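Local coordinates for nitrogenase molybdenum-iron protein alpha chain (Clostridium pasteurianum, PDB 4WES) that forms, with the beta chain, the molybdenum-iron component of nitrogenase, which carries the iron-molybdenum cofactor and reduces dinitrogen to ammonium, at residues A[347-350]-A[351-354]; A[428-431]-A[432-436]; A[260-263]-A[264-267]; A[368-371]-A[372-376]; A[497-500]-A[501-505]. All coordinates share one frame; numbering follows the deposited sequence.

Contact 1: A[347-350]-A[351-354]; sequences RSHT and YMNM. With ICS (iron-sulfur-molybdenum cluster with interstitial carbon), chain F.
The Tyr351 ring receives the Arg347 carbonyl oxygen at its edge, near the ring plane, while Thr350 OG1 approaches it obliquely. Over one face of the Arg347 guanidinium lies cluster sulfur S4B, 3.6 Å from Arg347 NH1. The His349 ring meets Met352 obliquely, a loose sulfur-aromatic contact with SD 5.2 Å from the ring centroid; its nitrogens have firmer partners, ND1 bonding to Tyr427 OH and NE2 to Glu433 OE1.

Arg347 and Tyr351 run side by side in the same direction, with guanidinium and ring planes 61° apart. The arginine chain is fully extended from CG to NE, which carries its end along the cluster; Arg347 CG passes 4.0 Å from Tyr351 CE2 on the way. The outer ends are held by other loops: Arg347 NH1 bonds to Leu481 O, Tyr351 OH to Tyr484 OH.

Met352, extended beyond CG, lies across the carbonyl of Ser348, its CG 3.3 Å from Ser348 O. That oxygen is buried and has no polar partner. Tyr351 N bonds to Arg347 O at 3.2 Å, an i+4 step, whereas Met352 N takes His349 O at 3.0 Å, an i+3 step. Water 1 links His349 O to Asn353, and water 2 joins Thr350 O to Met354 N. The result is a hydrated helical junction near Tyr351, beside the iron-molybdenum cofactor pocket that Arg347 lines.

Contact 2: A[428-431]-A[432-436]; sequences GGMM and KEMHD
Lys432, Met431 and Met434 bury the most surface in this short turn. Lys432 folds back along the chain toward Gly428: its side chain departs from a staggered, extended form at chi2 and chi3 and curls round until the ammonium arrives at the carbonyl of Gly428, with NZ 2.7 Å from Gly428 O. The bond should be read with some caution, because the position of that oxygen is less certain than the rest. The sounder partner of the ammonium is Glu379, a glutamate earlier in the chain, with which it forms a salt bridge.

Met431 works mainly through its backbone. Its carbonyl oxygen accepts from Met434 N at 3.0 Å. The bond to its CB points away from the residues that follow, and the side chain packs on Pro35 and Leu440.

Met434 turns back toward the preceding residues. Its CG lies 3.5 Å from Met430 O, and its SD comes 4.0 Å from Met430 CG as the two thioethers cross at a slant. Met430 O receives Glu433 N at 3.0 Å and, more weakly, Met434 N at 3.5 Å, which closes the turn. Met430 and Met434 also rest on Ala365 and Leu440, so both side chains pack on strands 361-367 and 439-441 of the mixed sheet, while Lys432 and Glu433 are exposed, the latter with its OE1 engaged by His349. Such a short, weakly bonded, amphipathic helical turn leads here from the loop at Gly428 and Gly429 toward strand 439-441.

Contact 3: A[260-263]-A[264-267]; sequences VQCH and RSIN. With ICS (iron-sulfur-molybdenum cluster with interstitial carbon), chain F.
Two first torsions set this contact: Cys262 SG lies anti to its own N (chi1 176°) and swings to the cluster, while Asn267 CG sits between its N and carbonyl carbon (chi1 72°), folding the amide back over His263. Cys262 SG binds the iron FE1 at 2.3 Å. The same sulfur caps the helix, accepting from Ser265 N at 3.4 Å in a fairly straight bond. Ser265 OG is 3.2 Å from Cys262 SG, and its hydroxyl is hydrogen-bonded to Tyr216.

The Asn267 amide stacks on one face of the His263 ring, the planes 17° apart and offset toward the rim; its CB makes a CH-pi contact at 3.8 Å from the centroid. Asn267 N and ND2 both reach His263 O, at 3.0 and 2.9 Å, from opposite faces of the carbonyl plane. On the strand side, Val260 CG1 meets Ile266 CG2.

Asp374 takes both His263 ND1 and Arg264 NH1. Chemically, the cluster ligand is a sulfur that also accepts a backbone N-H at a helix start, which probably stabilises negative charge on it and may tune the iron it binds.

Contact 4: A[368-371]-A[372-376]; sequences EFAH and RDDYE. With ICS (iron-sulfur-molybdenum cluster with interstitial carbon), chain F.
From an extended backbone at Ala370 and His371 the chain turns into helix 372-376, with His371 at the N-cap position and its carbonyl oxygen receiving weak bonds from Asp374 N and Tyr375 N. The firmer link runs the other way: His371 N gives a straight bond, 164°, to Asp374 OD2 at 2.9 Å, using the anti lone pair of the carboxylate oxygen. With Asp374 at N3, this is the half of a capping box in which a side chain accepts from the N-cap backbone. Asp374 CG lies anti to its carbonyl carbon (chi1 -57°), which brings the carboxylate back over the residues before the helix; OD2 also lies 3.6 Å from Ala370 CB.

His371 and Asp373 point the same way, side by side, with ring and carboxylate planes 69° apart. Asp373 OD1 touches His371 CB at 3.2 Å, and water 3 spans the gap, donating to Asp373 OD1 and lying in the plane of the histidine ring at 2.8 Å from His371 ND1. The other ring nitrogen bonds to Ser183.

Tyr375 sends its CD2 to 3.3 Å from His371 O, and its CE2 packs against Ala370 CB. One turn along, Arg372 grips Glu376 side-on with NE and NH2, the NE to OE2 distance being 2.8 Å. Before the turn, Phe369 CZ stands 3.4 Å from cluster sulfur S2B.

The loop follows strand 361-367 directly. Tyr375 stacks edge-to-face on Phe367 of that strand, His371 packs on Tyr268 of helix 263-277, and the carbonyls of Asp374 and Tyr375 meet the start of helix 430-433.

Contact 5: A[497-500]-A[501-505]; sequences VNFG and HELVN
Val497 and His501 lie one turn apart on a regular alpha helix, 492-507, whose i to i+4 ladder holds this contact. In the backbone, His501 N bonds to Val497 O at 3.1 Å and Glu502 N to Asn498 O at 3.1 Å. Leu503 N reaches Phe499 O at 2.9 Å. Next, Gly500 O takes Val504 N at 2.9 Å in an almost linear bond, 177°.

Apolar contacts follow the same spacing. Phe499 CE1 meets Leu503 CD2 at 3.9 Å; the two side chains run alongside each other, and in both CG is anti to the backbone N (chi1 177° and -175°); one turn apart and with the same first torsion, they point the same way. They fill the buried side, where Phe499 packs on Met354 and stacks edge-to-face with Tyr490, while Leu503 lies on Leu355 and Phe462. Val504 turns its CG2 back over Gly500 O, at 3.3 Å.

The polar groups lie elsewhere round the helix. The outer end of His501 is fixed by NE2 bonding to Asp326, and its ring stands edge-to-face with Phe330, both on helix 306-334. Asn498 ND2 donates to Pro489 O, and Glu502, bent at chi2, packs on Gln308 of the beta chain, which brings this helix to the subunit boundary. Val497 and His501 lie side by side and point the same way, and Val497 CG1 meets the ring at its edge, in its plane, 3.7 Å from His501 CD2.

Contacts 1, 3 and 4 are buried and all touch the iron-molybdenum cluster, yet differently: contact 3 supplies a metal ligand, contact 1 a guanidinium, contact 4 an aromatic ring. Contacts 2 and 5 are only partly buried, and contact 5 reaches the beta chain. Contacts 3 and 4 are joined by charge through Asp374, while contacts 2 and 4 share backbone bonds from Met430 N and Met431 N. Contact 1 bridges outward, by His349 to Glu433 of contact 2 and by Met354 packing on Phe499 of contact 5. Capping and ionic bonds mark contacts 3 and 4, where loops enter helices; contact 5 relies on regular helical bonding and apolar packing.

Contact 1: A[347-350]-A[351-354]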
# COMPACT_ATOMS: atom_id res chain seq x y z
N ARG A 347 -14.76 -20.32 -28.28
CA ARG A 347 -13.58 -19.46 -28.49
C ARG A 347 -12.34 -20.20 -28.98
O ARG A 347 -11.46 -19.60 -29.58
CB ARG A 347 -13.31 -18.65 -27.22
CG ARG A 347 -14.36 -17.58 -27.04
CD ARG A 347 -14.11 -16.78 -25.78
NE ARG A 347 -15.15 -15.76 -25.64
CZ ARG A 347 -15.27 -14.97 -24.61
NH1 ARG A 347 -14.40 -14.99 -23.64
NH2 ARG A 347 -16.30 -14.13 -24.57
N SER A 348 -12.27 -21.52 -28.76
CA SER A 348 -11.18 -22.30 -29.35
C SER A 348 -11.12 -22.12 -30.84
O SER A 348 -10.05 -22.20 -31.45
CB SER A 348 -11.33 -23.79 -29.01
OG SER A 348 -11.54 -23.95 -27.63
N HIS A 349 -12.31 -21.96 -31.45
CA HIS A 349 -12.42 -21.80 -32.88
C HIS A 349 -12.29 -20.33 -33.29
O HIS A 349 -11.52 -19.97 -34.19
CB HIS A 349 -13.75 -22.38 -33.36
CG HIS A 349 -13.91 -22.33 -34.84
ND1 HIS A 349 -15.13 -22.48 -35.46
CD2 HIS A 349 -12.99 -22.14 -35.83
CE1 HIS A 349 -14.94 -22.41 -36.76
NE2 HIS A 349 -13.66 -22.20 -37.01
N THR A 350 -13.06 -19.46 -32.62
CA THR A 350 -13.13 -18.08 -33.11
C THR A 350 -11.80 -17.32 -33.00
O THR A 350 -11.60 -16.39 -33.76
CB THR A 350 -14.31 -17.35 -32.48
OG1 THR A 350 -14.16 -17.41 -31.07
CG2 THR A 350 -15.61 -17.93 -32.94
N TYR A 351 -10.93 -17.70 -32.05
CA TYR A 351 -9.61 -17.07 -31.93
C TYR A 351 -8.56 -17.56 -32.94
O TYR A 351 -7.48 -17.00 -33.03
CB TYR A 351 -9.09 -17.17 -30.47
CG TYR A 351 -9.68 -16.05 -29.63
CD1 TYR A 351 -8.93 -14.92 -29.39
CD2 TYR A 351 -10.96 -16.12 -29.12
CE1 TYR A 351 -9.48 -13.85 -28.71
CE2 TYR A 351 -11.53 -15.05 -28.42
CZ TYR A 351 -10.79 -13.91 -28.21
OH TYR A 351 -11.30 -12.81 -27.59
N MET A 352 -8.87 -18.62 -33.69
CA MET A 352 -7.85 -19.22 -34.55
C MET A 352 -7.36 -18.29 -35.64
O MET A 352 -6.16 -18.28 -35.95
CB MET A 352 -8.40 -20.50 -35.18
CG MET A 352 -8.38 -21.66 -34.21
SD MET A 352 -9.06 -23.16 -34.92
CE MET A 352 -8.61 -24.33 -33.65
N ASN A 353 -8.26 -17.54 -36.30
CA ASN A 353 -7.80 -16.74 -37.43
C ASN A 353 -6.85 -15.61 -37.01
O ASN A 353 -5.95 -15.26 -37.75
CB ASN A 353 -8.96 -16.21 -38.27
CG ASN A 353 -9.67 -14.99 -37.66
OD1 ASN A 353 -9.26 -13.85 -37.87
ND2 ASN A 353 -10.73 -15.22 -36.91
N MET A 354 -7.04 -15.11 -35.78
CA MET A 354 -6.17 -14.07 -35.26
C MET A 354 -4.78 -14.65 -35.03
O MET A 354 -3.76 -14.07 -35.46
CB MET A 354 -6.78 -13.49 -33.98
CG MET A 354 -5.93 -12.37 -33.41
SD MET A 354 -6.84 -11.17 -32.47
CE MET A 354 -7.72 -12.18 -31.27
FE1 ICS F . -20.38 -19.27 -25.88
MO1 ICS F . -16.29 -19.31 -20.26
FE2 ICS F . -20.10 -20.23 -23.42
FE3 ICS F . -19.32 -17.73 -23.97
FE4 ICS F . -17.99 -19.80 -24.98
FE5 ICS F . -16.47 -19.85 -22.89
FE6 ICS F . -18.57 -20.21 -21.34
FE7 ICS F . -17.79 -17.80 -21.88
CX ICS F . -18.37 -19.29 -23.13
S1A ICS F . -19.63 -21.37 -25.32
S1B ICS F . -16.68 -21.39 -21.25
S2A ICS F . -21.47 -18.53 -24.04
S2B ICS F . -20.48 -21.26 -21.48
S3A ICS F . -15.86 -20.45 -24.97
S3B ICS F . -18.50 -18.54 -19.88
S4A ICS F . -18.55 -17.87 -26.09
S4B ICS F . -15.58 -17.98 -22.04
S5A ICS F . -18.75 -15.99 -22.69
O HOH W 1 -11.08 -18.18 -36.42
O HOH W 2 -9.57 -14.90 -34.45

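Contact 2: A[428-431]-A[432-436]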
# COMPACT_ATOMS: atom_id res chain seq x y z
N GLY A 428 -19.62 -24.23 -40.30
CA GLY A 428 -18.74 -25.32 -40.73
C GLY A 428 -18.02 -26.06 -39.63
O GLY A 428 -17.51 -27.15 -39.87
N GLY A 429 -17.90 -25.46 -38.45
CA GLY A 429 -17.26 -26.10 -37.32
C GLY A 429 -15.76 -25.87 -37.27
O GLY A 429 -15.13 -25.40 -38.23
N MET A 430 -15.17 -26.21 -36.14
CA MET A 430 -13.76 -25.88 -35.89
C MET A 430 -12.78 -26.72 -36.69
O MET A 430 -11.78 -26.19 -37.16
CB MET A 430 -13.50 -26.02 -34.40
CG MET A 430 -12.06 -25.70 -34.00
SD MET A 430 -11.84 -25.48 -32.23
CE MET A 430 -11.96 -27.18 -31.65
N MET A 431 -13.06 -28.01 -36.85
CA MET A 431 -12.10 -28.90 -37.49
C MET A 431 -11.73 -28.39 -38.91
O MET A 431 -10.57 -28.46 -39.33
CB MET A 431 -12.68 -30.33 -37.50
CG MET A 431 -11.67 -31.47 -37.55
SD MET A 431 -12.61 -33.00 -37.45
CE MET A 431 -13.07 -33.20 -35.70
N LYS A 432 -12.74 -27.90 -39.65
CA LYS A 432 -12.52 -27.45 -41.02
C LYS A 432 -11.43 -26.40 -41.09
O LYS A 432 -10.69 -26.35 -42.09
CB LYS A 432 -13.79 -26.89 -41.64
CG LYS A 432 -14.59 -27.90 -42.44
CD LYS A 432 -15.95 -28.17 -41.83
CE LYS A 432 -17.05 -28.51 -42.82
NZ LYS A 432 -18.33 -28.47 -42.07
N GLU A 433 -11.34 -25.57 -40.06
CA GLU A 433 -10.39 -24.46 -40.08
C GLU A 433 -8.98 -24.88 -39.69
O GLU A 433 -8.03 -24.17 -39.98
CB GLU A 433 -10.91 -23.35 -39.15
CG GLU A 433 -10.13 -22.05 -39.24
CD GLU A 433 -10.92 -20.84 -38.81
OE1 GLU A 433 -12.15 -20.87 -38.89
OE2 GLU A 433 -10.25 -19.87 -38.42
N MET A 434 -8.83 -26.02 -39.02
CA MET A 434 -7.54 -26.46 -38.52
C MET A 434 -6.71 -27.09 -39.64
O MET A 434 -7.22 -27.59 -40.63
CB MET A 434 -7.75 -27.48 -37.43
CG MET A 434 -8.43 -26.85 -36.22
SD MET A 434 -8.84 -27.98 -34.88
CE MET A 434 -7.21 -28.45 -34.31
N HIS A 435 -5.41 -27.01 -39.50
CA HIS A 435 -4.61 -27.59 -40.56
C HIS A 435 -4.36 -29.08 -40.36
O HIS A 435 -4.65 -29.65 -39.31
CB HIS A 435 -3.35 -26.80 -40.80
CG HIS A 435 -2.35 -26.90 -39.71
ND1 HIS A 435 -1.56 -28.02 -39.53
CD2 HIS A 435 -1.92 -25.99 -38.80
CE1 HIS A 435 -0.72 -27.81 -38.53
NE2 HIS A 435 -0.93 -26.59 -38.06
N ASP A 436 -3.88 -29.73 -41.41
CA ASP A 436 -3.64 -31.16 -41.35
C ASP A 436 -2.56 -31.47 -40.31
O ASP A 436 -1.63 -30.69 -40.13
CB ASP A 436 -3.23 -31.70 -42.72
CG ASP A 436 -4.39 -31.74 -43.70
OD1 ASP A 436 -5.56 -31.63 -43.27
OD2 ASP A 436 -4.14 -31.89 -44.93

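Contact 3: A[260-263]-A[264-267]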
# COMPACT_ATOMS: atom_id res chain seq x y z
N VAL A 260 -24.71 -14.83 -35.53
CA VAL A 260 -24.44 -15.80 -34.47
C VAL A 260 -22.94 -15.86 -34.19
O VAL A 260 -22.18 -16.40 -35.00
CB VAL A 260 -25.01 -17.17 -34.84
CG1 VAL A 260 -24.58 -18.25 -33.86
CG2 VAL A 260 -26.54 -17.12 -34.91
N GLN A 261 -22.53 -15.28 -33.07
CA GLN A 261 -21.12 -15.29 -32.66
C GLN A 261 -20.80 -16.62 -31.94
O GLN A 261 -20.04 -17.40 -32.46
CB GLN A 261 -20.80 -14.07 -31.78
CG GLN A 261 -19.36 -14.00 -31.26
CD GLN A 261 -18.35 -13.85 -32.35
OE1 GLN A 261 -18.53 -13.01 -33.24
NE2 GLN A 261 -17.27 -14.61 -32.26
N CYS A 262 -21.43 -16.85 -30.80
CA CYS A 262 -21.31 -18.14 -30.14
C CYS A 262 -22.39 -19.09 -30.65
O CYS A 262 -23.57 -18.95 -30.27
CB CYS A 262 -21.44 -18.02 -28.62
SG CYS A 262 -21.39 -19.65 -27.89
N HIS A 263 -22.02 -20.02 -31.53
CA HIS A 263 -23.00 -20.96 -32.03
C HIS A 263 -23.60 -21.81 -30.92
O HIS A 263 -24.83 -22.02 -30.85
CB HIS A 263 -22.38 -21.85 -33.11
CG HIS A 263 -23.29 -22.94 -33.58
ND1 HIS A 263 -23.22 -24.23 -33.11
CD2 HIS A 263 -24.32 -22.92 -34.47
CE1 HIS A 263 -24.16 -24.95 -33.69
NE2 HIS A 263 -24.86 -24.18 -34.52
N ARG A 264 -22.76 -22.38 -30.06
CA ARG A 264 -23.23 -23.36 -29.11
C ARG A 264 -24.33 -22.82 -28.21
O ARG A 264 -25.33 -23.49 -27.96
CB ARG A 264 -22.03 -23.87 -28.26
CG ARG A 264 -22.35 -24.91 -27.22
CD ARG A 264 -22.78 -26.26 -27.76
NE ARG A 264 -24.20 -26.33 -28.10
CZ ARG A 264 -24.72 -26.81 -29.22
NH1 ARG A 264 -23.98 -27.12 -30.27
NH2 ARG A 264 -26.04 -26.89 -29.31
N SER A 265 -24.13 -21.61 -27.65
CA SER A 265 -25.03 -21.16 -26.62
C SER A 265 -26.35 -20.60 -27.14
O SER A 265 -27.31 -20.55 -26.38
CB SER A 265 -24.40 -20.07 -25.74
OG SER A 265 -24.18 -18.86 -26.48
N ILE A 266 -26.41 -20.20 -28.42
CA ILE A 266 -27.55 -19.42 -28.90
C ILE A 266 -28.19 -19.97 -30.13
O ILE A 266 -29.19 -19.40 -30.63
CB ILE A 266 -27.17 -17.91 -29.12
CG1 ILE A 266 -28.31 -16.94 -28.80
CG2 ILE A 266 -26.53 -17.71 -30.47
CD1 ILE A 266 -28.75 -16.96 -27.35
N ASN A 267 -27.65 -21.04 -30.72
CA ASN A 267 -28.19 -21.54 -31.98
C ASN A 267 -29.65 -21.96 -31.85
O ASN A 267 -30.39 -21.93 -32.83
CB ASN A 267 -27.35 -22.66 -32.62
CG ASN A 267 -27.45 -24.01 -31.91
OD1 ASN A 267 -28.12 -24.90 -32.42
ND2 ASN A 267 -26.78 -24.15 -30.78
FE1 ICS F . -20.38 -19.27 -25.88
MO1 ICS F . -16.29 -19.31 -20.26
FE2 ICS F . -20.10 -20.23 -23.42
FE3 ICS F . -19.32 -17.73 -23.97
FE4 ICS F . -17.99 -19.80 -24.98
FE5 ICS F . -16.47 -19.85 -22.89
FE6 ICS F . -18.57 -20.21 -21.34
FE7 ICS F . -17.79 -17.80 -21.88
CX ICS F . -18.37 -19.29 -23.13
S1A ICS F . -19.63 -21.37 -25.32
S1B ICS F . -16.68 -21.39 -21.25
S2A ICS F . -21.47 -18.53 -24.04
S2B ICS F . -20.48 -21.26 -21.48
S3A ICS F . -15.86 -20.45 -24.97
S3B ICS F . -18.50 -18.54 -19.88
S4A ICS F . -18.55 -17.87 -26.09
S4B ICS F . -15.58 -17.98 -22.04
S5A ICS F . -18.75 -15.99 -22.69

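Contact 4: A[368-371]-A[372-376]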
# COMPACT_ATOMS: atom_id res chain seq x y z
N GLU A 368 -14.57 -27.77 -23.82
CA GLU A 368 -15.14 -28.43 -22.65
C GLU A 368 -16.42 -29.17 -22.99
O GLU A 368 -16.61 -30.30 -22.51
CB GLU A 368 -15.43 -27.44 -21.53
CG GLU A 368 -14.25 -26.72 -20.89
CD GLU A 368 -14.66 -25.77 -19.78
OE1 GLU A 368 -13.78 -24.92 -19.41
OE2 GLU A 368 -15.79 -25.85 -19.25
N PHE A 369 -17.33 -28.51 -23.70
CA PHE A 369 -18.73 -28.98 -23.70
C PHE A 369 -19.45 -28.78 -25.03
O PHE A 369 -20.67 -28.95 -25.11
CB PHE A 369 -19.51 -28.28 -22.56
CG PHE A 369 -19.42 -26.78 -22.59
CD1 PHE A 369 -20.03 -26.03 -23.59
CD2 PHE A 369 -18.67 -26.12 -21.64
CE1 PHE A 369 -19.85 -24.69 -23.67
CE2 PHE A 369 -18.52 -24.74 -21.70
CZ PHE A 369 -19.07 -24.04 -22.73
N ALA A 370 -18.71 -28.42 -26.08
CA ALA A 370 -19.32 -28.28 -27.39
C ALA A 370 -19.87 -29.62 -27.86
O ALA A 370 -19.52 -30.68 -27.36
CB ALA A 370 -18.30 -27.76 -28.39
N HIS A 371 -20.72 -29.56 -28.87
CA HIS A 371 -21.34 -30.73 -29.42
C HIS A 371 -20.64 -31.10 -30.74
O HIS A 371 -19.83 -30.32 -31.26
CB HIS A 371 -22.85 -30.53 -29.64
CG HIS A 371 -23.61 -30.17 -28.41
ND1 HIS A 371 -24.99 -30.11 -28.42
CD2 HIS A 371 -23.24 -29.76 -27.17
CE1 HIS A 371 -25.42 -29.71 -27.23
NE2 HIS A 371 -24.38 -29.49 -26.46
N ARG A 372 -21.01 -32.25 -31.33
CA ARG A 372 -20.36 -32.66 -32.57
C ARG A 372 -20.49 -31.60 -33.65
O ARG A 372 -19.57 -31.44 -34.46
CB ARG A 372 -20.92 -34.00 -33.06
CG ARG A 372 -20.36 -35.20 -32.31
CD ARG A 372 -20.87 -36.50 -32.90
NE ARG A 372 -20.47 -36.62 -34.30
CZ ARG A 372 -21.25 -37.07 -35.26
NH1 ARG A 372 -22.42 -37.63 -34.99
NH2 ARG A 372 -20.82 -36.99 -36.50
N ASP A 373 -21.62 -30.88 -33.71
CA ASP A 373 -21.80 -29.86 -34.73
C ASP A 373 -20.78 -28.72 -34.62
O ASP A 373 -20.43 -28.08 -35.65
CB ASP A 373 -23.24 -29.33 -34.82
CG ASP A 373 -23.92 -29.10 -33.46
OD1 ASP A 373 -23.86 -29.95 -32.57
OD2 ASP A 373 -24.61 -28.06 -33.38
N ASP A 374 -20.38 -28.36 -33.40
CA ASP A 374 -19.36 -27.32 -33.25
C ASP A 374 -17.99 -27.79 -33.75
O ASP A 374 -17.20 -26.97 -34.23
CB ASP A 374 -19.26 -26.88 -31.80
CG ASP A 374 -20.60 -26.39 -31.28
OD1 ASP A 374 -21.03 -25.30 -31.69
OD2 ASP A 374 -21.20 -27.15 -30.50
N TYR A 375 -17.68 -29.07 -33.56
CA TYR A 375 -16.42 -29.64 -34.06
C TYR A 375 -16.46 -29.89 -35.56
O TYR A 375 -15.51 -29.54 -36.27
CB TYR A 375 -16.13 -30.94 -33.34
CG TYR A 375 -15.70 -30.85 -31.89
CD1 TYR A 375 -14.40 -30.53 -31.54
CD2 TYR A 375 -16.60 -31.09 -30.85
CE1 TYR A 375 -13.97 -30.49 -30.22
CE2 TYR A 375 -16.19 -31.06 -29.53
CZ TYR A 375 -14.87 -30.77 -29.20
OH TYR A 375 -14.43 -30.72 -27.92
N GLU A 376 -17.52 -30.54 -36.04
CA GLU A 376 -17.60 -31.13 -37.37
C GLU A 376 -18.45 -30.35 -38.35
O GLU A 376 -18.45 -30.65 -39.56
CB GLU A 376 -18.17 -32.54 -37.26
CG GLU A 376 -17.37 -33.51 -36.39
CD GLU A 376 -18.02 -34.85 -36.20
OE1 GLU A 376 -18.52 -35.40 -37.23
OE2 GLU A 376 -18.05 -35.36 -35.06
FE1 ICS F . -20.38 -19.27 -25.88
MO1 ICS F . -16.29 -19.31 -20.26
FE2 ICS F . -20.10 -20.23 -23.42
FE3 ICS F . -19.32 -17.73 -23.97
FE4 ICS F . -17.99 -19.80 -24.98
FE5 ICS F . -16.47 -19.85 -22.89
FE6 ICS F . -18.57 -20.21 -21.34
FE7 ICS F . -17.79 -17.80 -21.88
CX ICS F . -18.37 -19.29 -23.13
S1A ICS F . -19.63 -21.37 -25.32
S1B ICS F . -16.68 -21.39 -21.25
S2A ICS F . -21.47 -18.53 -24.04
S2B ICS F . -20.48 -21.26 -21.48
S3A ICS F . -15.86 -20.45 -24.97
S3B ICS F . -18.50 -18.54 -19.88
S4A ICS F . -18.55 -17.87 -26.09
S4B ICS F . -15.58 -17.98 -22.04
S5A ICS F . -18.75 -15.99 -22.69
O HOH W 3 -25.96 -30.59 -31.03

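Contact 5: A[497-500]-A[501-505]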
# COMPACT_ATOMS: atom_id res chain seq x y z
N VAL A 497 -5.68 -5.33 -31.41
CA VAL A 497 -4.54 -4.61 -30.85
C VAL A 497 -4.38 -4.93 -29.36
O VAL A 497 -3.26 -5.17 -28.88
CB VAL A 497 -4.71 -3.12 -31.12
CG1 VAL A 497 -3.62 -2.31 -30.42
CG2 VAL A 497 -4.73 -2.84 -32.63
N ASN A 498 -5.49 -4.91 -28.60
CA ASN A 498 -5.40 -5.22 -27.18
C ASN A 498 -4.84 -6.64 -26.96
O ASN A 498 -3.95 -6.86 -26.12
CB ASN A 498 -6.74 -5.05 -26.52
CG ASN A 498 -7.26 -3.63 -26.56
OD1 ASN A 498 -6.47 -2.68 -26.61
ND2 ASN A 498 -8.57 -3.49 -26.45
N PHE A 499 -5.40 -7.59 -27.70
CA PHE A 499 -5.00 -8.98 -27.58
C PHE A 499 -3.54 -9.15 -27.97
O PHE A 499 -2.78 -9.82 -27.26
CB PHE A 499 -5.89 -9.83 -28.50
CG PHE A 499 -5.53 -11.29 -28.51
CD1 PHE A 499 -4.69 -11.83 -29.47
CD2 PHE A 499 -6.06 -12.16 -27.58
CE1 PHE A 499 -4.34 -13.18 -29.46
CE2 PHE A 499 -5.72 -13.51 -27.59
CZ PHE A 499 -4.88 -13.99 -28.52
N GLY A 500 -3.14 -8.58 -29.09
CA GLY A 500 -1.78 -8.77 -29.55
C GLY A 500 -0.74 -8.21 -28.62
O GLY A 500 0.28 -8.86 -28.35
N HIS A 501 -0.97 -7.02 -28.08
CA HIS A 501 0.00 -6.46 -27.15
C HIS A 501 0.10 -7.27 -25.89
O HIS A 501 1.18 -7.43 -25.32
CB HIS A 501 -0.23 -4.98 -26.89
CG HIS A 501 0.28 -4.10 -27.98
ND1 HIS A 501 1.62 -4.03 -28.30
CD2 HIS A 501 -0.38 -3.34 -28.87
CE1 HIS A 501 1.76 -3.21 -29.33
NE2 HIS A 501 0.55 -2.80 -29.71
N GLU A 502 -1.04 -7.75 -25.37
CA GLU A 502 -1.00 -8.59 -24.20
C GLU A 502 -0.23 -9.88 -24.47
O GLU A 502 0.48 -10.40 -23.58
CB GLU A 502 -2.41 -8.85 -23.67
CG GLU A 502 -3.00 -7.63 -22.99
CD GLU A 502 -2.35 -7.27 -21.65
OE1 GLU A 502 -1.84 -8.15 -21.01
OE2 GLU A 502 -2.46 -6.10 -21.26
N LEU A 503 -0.41 -10.45 -25.64
CA LEU A 503 0.23 -11.70 -26.00
C LEU A 503 1.73 -11.53 -26.13
O LEU A 503 2.52 -12.32 -25.56
CB LEU A 503 -0.40 -12.29 -27.24
CG LEU A 503 0.13 -13.68 -27.63
CD1 LEU A 503 0.04 -14.66 -26.49
CD2 LEU A 503 -0.66 -14.17 -28.84
N VAL A 504 2.16 -10.51 -26.86
CA VAL A 504 3.59 -10.20 -26.96
C VAL A 504 4.16 -9.94 -25.58
O VAL A 504 5.22 -10.47 -25.20
CB VAL A 504 3.81 -8.98 -27.90
CG1 VAL A 504 5.27 -8.54 -27.83
CG2 VAL A 504 3.41 -9.32 -29.29
N ASN A 505 3.47 -9.14 -24.77
CA ASN A 505 3.97 -8.85 -23.43
C ASN A 505 4.16 -10.15 -22.62
O ASN A 505 5.10 -10.27 -21.82
CB ASN A 505 3.03 -7.90 -22.70
CG ASN A 505 3.12 -6.47 -23.17
OD1 ASN A 505 3.95 -6.16 -24.01
ND2 ASN A 505 2.28 -5.60 -22.61